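Local coordinates for transcriptional regulator nlh2 (Aquifex aeolicus, PDB 4G3V), which probably regulates sigma54-dependent transcription, its GAF domain acting as the regulatory module, here captured in an inactive state, at residues 128-133 / 150-155. Sequence-based numbering, arbitrary orientation.
Sequences GVITIF and NVIGNL
Ile130, on strand 125-135, reaches helix 139-162 with two of its methyls and is the one residue of 128-133 that touches the helix segment; the contact buries 95 Å² in all. CD1 ends 3.9 Å from Ile152 CG2, the two side chains crossing obliquely, while the branch methyl CG2 of Ile130 lies over the helix backbone, 4.1 Å from Gly153 CA. With CG1 anti to the backbone N (chi1 173°) and chi2 extended as well, the Ile130 chain carries CD1 out to Ile152 as CG2 settles over the glycine. At Gly153, which has no side chain, the helix backbone itself meets the methyl, and the CA atoms of Ile130 and Gly153 are 6.3 Å apart. This tight point is wholly apolar, and Leu36 of helix 25-40 touches both isoleucines. Away from it the segments diverge: Ile132 CG2 stays 7.3 Å from Ile152 CD1. Asn150 and Asn154, on a side of the helix turned from the strand, are polar yet buried. There Asn154 ND2 donates to Asn150 O (2.9 Å) from above the carbonyl plane, the backbone N of Asn154 reaching the same oxygen from the opposite face. Both asparagine side chains also hydrogen-bond to Asn13 of the second subunit, where Val151 meets its own counterpart. The helix thus lays Ile152 and Gly153 against the antiparallel sheet, the helix-on-sheet layering of a GAF domain.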
ATOM      1  N   GLY A 128     -13.916   7.645  -3.253  1.00 28.11           N
ATOM      2  CA  GLY A 128     -13.282   8.351  -4.348  1.00 25.88           C
ATOM      3  C   GLY A 128     -12.643   7.400  -5.343  1.00 24.77           C
ATOM      4  O   GLY A 128     -12.716   6.168  -5.210  1.00 25.30           O
ATOM      5  N   VAL A 129     -12.027   7.979  -6.363  1.00 23.17           N
ATOM      6  CA  VAL A 129     -11.296   7.199  -7.366  1.00 24.78           C
ATOM      7  C   VAL A 129     -10.043   7.964  -7.744  1.00 24.82           C
ATOM      8  O   VAL A 129     -10.081   9.194  -7.843  1.00 26.46           O
ATOM      9  CB  VAL A 129     -12.150   6.988  -8.646  1.00 25.39           C
ATOM     10  CG1 VAL A 129     -11.320   6.338  -9.767  1.00 24.89           C
ATOM     11  CG2 VAL A 129     -13.421   6.179  -8.319  1.00 27.32           C
ATOM     12  N   ILE A 130      -8.926   7.259  -7.914  1.00 22.07           N
ATOM     13  CA  ILE A 130      -7.750   7.883  -8.516  1.00 22.16           C
ATOM     14  C   ILE A 130      -7.613   7.309  -9.911  1.00 23.52           C
ATOM     15  O   ILE A 130      -7.661   6.090 -10.096  1.00 23.49           O
ATOM     16  CB  ILE A 130      -6.469   7.675  -7.693  1.00 24.06           C
ATOM     17  CG1 ILE A 130      -5.252   8.198  -8.459  1.00 25.16           C
ATOM     18  CG2 ILE A 130      -6.276   6.217  -7.311  1.00 22.75           C
ATOM     19  CD1 ILE A 130      -3.957   8.208  -7.635  1.00 25.15           C
ATOM     20  N   THR A 131      -7.476   8.206 -10.888  1.00 25.04           N
ATOM     21  CA  THR A 131      -7.397   7.840 -12.292  1.00 24.75           C
ATOM     22  C   THR A 131      -6.124   8.418 -12.897  1.00 27.92           C
ATOM     23  O   THR A 131      -5.827   9.612 -12.729  1.00 29.21           O
ATOM     24  CB  THR A 131      -8.602   8.376 -13.052  1.00 26.55           C
ATOM     25  OG1 THR A 131      -9.792   7.753 -12.544  1.00 27.37           O
ATOM     26  CG2 THR A 131      -8.474   8.124 -14.559  1.00 28.02           C
ATOM     27  N   ILE A 132      -5.380   7.582 -13.602  1.00 25.45           N
ATOM     28  CA  ILE A 132      -4.146   8.029 -14.235  1.00 26.12           C
ATOM     29  C   ILE A 132      -4.102   7.606 -15.696  1.00 27.40           C
ATOM     30  O   ILE A 132      -4.714   6.617 -16.087  1.00 26.68           O
ATOM     31  CB  ILE A 132      -2.883   7.494 -13.501  1.00 28.94           C
ATOM     32  CG1 ILE A 132      -2.691   5.998 -13.710  1.00 32.54           C
ATOM     33  CG2 ILE A 132      -2.964   7.769 -12.008  1.00 29.82           C
ATOM     34  CD1 ILE A 132      -1.731   5.645 -14.802  1.00 35.16           C
ATOM     35  N   PHE A 133      -3.370   8.368 -16.497  1.00 29.36           N
ATOM     36  CA  PHE A 133      -3.148   8.036 -17.889  1.00 30.46           C
ATOM     37  C   PHE A 133      -1.639   7.922 -18.107  1.00 32.26           C
ATOM     38  O   PHE A 133      -0.871   8.790 -17.671  1.00 35.96           O
ATOM     39  CB  PHE A 133      -3.706   9.137 -18.779  1.00 31.42           C
ATOM     40  CG  PHE A 133      -5.203   9.234 -18.762  1.00 33.54           C
ATOM     41  CD1 PHE A 133      -5.849   9.941 -17.770  1.00 33.30           C
ATOM     42  CD2 PHE A 133      -5.962   8.621 -19.751  1.00 34.83           C
ATOM     43  CE1 PHE A 133      -7.224  10.036 -17.751  1.00 36.44           C
ATOM     44  CE2 PHE A 133      -7.330   8.707 -19.737  1.00 35.64           C
ATOM     45  CZ  PHE A 133      -7.968   9.424 -18.731  1.00 36.30           C
ATOM     46  N   ASN A 150      -3.261   0.645  -7.439  1.00 24.27           N
ATOM     47  CA  ASN A 150      -4.207   0.148  -6.448  1.00 26.48           C
ATOM     48  C   ASN A 150      -3.715   0.411  -5.023  1.00 25.53           C
ATOM     49  O   ASN A 150      -4.499   0.785  -4.147  1.00 23.21           O
ATOM     50  CB  ASN A 150      -4.489  -1.331  -6.621  1.00 28.68           C
ATOM     51  CG  ASN A 150      -5.569  -1.819  -5.653  1.00 34.96           C
ATOM     52  OD1 ASN A 150      -6.740  -1.451  -5.782  1.00 39.16           O
ATOM     53  ND2 ASN A 150      -5.172  -2.612  -4.661  1.00 34.45           N
ATOM     54  N   VAL A 151      -2.422   0.216  -4.795  1.00 26.07           N
ATOM     55  CA  VAL A 151      -1.835   0.490  -3.489  1.00 25.31           C
ATOM     56  C   VAL A 151      -2.025   1.960  -3.137  1.00 24.72           C
ATOM     57  O   VAL A 151      -2.396   2.294  -2.016  1.00 24.89           O
ATOM     58  CB  VAL A 151      -0.340   0.154  -3.451  1.00 25.93           C
ATOM     59  CG1 VAL A 151       0.320   0.786  -2.228  1.00 25.07           C
ATOM     60  CG2 VAL A 151      -0.136  -1.360  -3.454  1.00 27.19           C
ATOM     61  N   ILE A 152      -1.813   2.842  -4.111  1.00 23.46           N
ATOM     62  CA  ILE A 152      -1.950   4.272  -3.846  1.00 23.63           C
ATOM     63  C   ILE A 152      -3.404   4.628  -3.508  1.00 22.07           C
ATOM     64  O   ILE A 152      -3.657   5.433  -2.623  1.00 22.40           O
ATOM     65  CB  ILE A 152      -1.386   5.097  -4.995  1.00 23.36           C
ATOM     66  CG1 ILE A 152       0.144   4.895  -5.016  1.00 25.92           C
ATOM     67  CG2 ILE A 152      -1.733   6.590  -4.822  1.00 24.05           C
ATOM     68  CD1 ILE A 152       0.809   5.443  -6.198  1.00 30.03           C
ATOM     69  N   GLY A 153      -4.362   3.977  -4.157  1.00 22.14           N
ATOM     70  CA  GLY A 153      -5.760   4.186  -3.819  1.00 21.82           C
ATOM     71  C   GLY A 153      -6.059   3.810  -2.375  1.00 21.96           C
ATOM     72  O   GLY A 153      -6.826   4.481  -1.679  1.00 22.36           O
ATOM     73  N   ASN A 154      -5.435   2.738  -1.909  1.00 21.27           N
ATOM     74  CA  ASN A 154      -5.569   2.324  -0.519  1.00 22.78           C
ATOM     75  C   ASN A 154      -4.924   3.302   0.479  1.00 23.65           C
ATOM     76  O   ASN A 154      -5.500   3.598   1.538  1.00 22.74           O
ATOM     77  CB  ASN A 154      -4.999   0.930  -0.342  1.00 23.33           C
ATOM     78  CG  ASN A 154      -5.971  -0.151  -0.821  1.00 28.26           C
ATOM     79  OD1 ASN A 154      -6.913  -0.480  -0.126  1.00 31.89           O
ATOM     80  ND2 ASN A 154      -5.752  -0.676  -2.011  1.00 29.01           N
ATOM     81  N   LEU A 155      -3.733   3.798   0.146  1.00 22.18           N
ATOM     82  CA  LEU A 155      -3.099   4.816   0.973  1.00 23.97           C
ATOM     83  C   LEU A 155      -4.010   6.023   1.051  1.00 21.74           C
ATOM     84  O   LEU A 155      -4.150   6.654   2.107  1.00 22.12           O
ATOM     85  CB  LEU A 155      -1.744   5.216   0.406  1.00 23.39           C
ATOM     86  CG  LEU A 155      -0.658   4.144   0.402  1.00 24.93           C
ATOM     87  CD1 LEU A 155       0.575   4.667  -0.306  1.00 25.50           C
ATOM     88  CD2 LEU A 155      -0.314   3.700   1.805  1.00 25.77           C
TER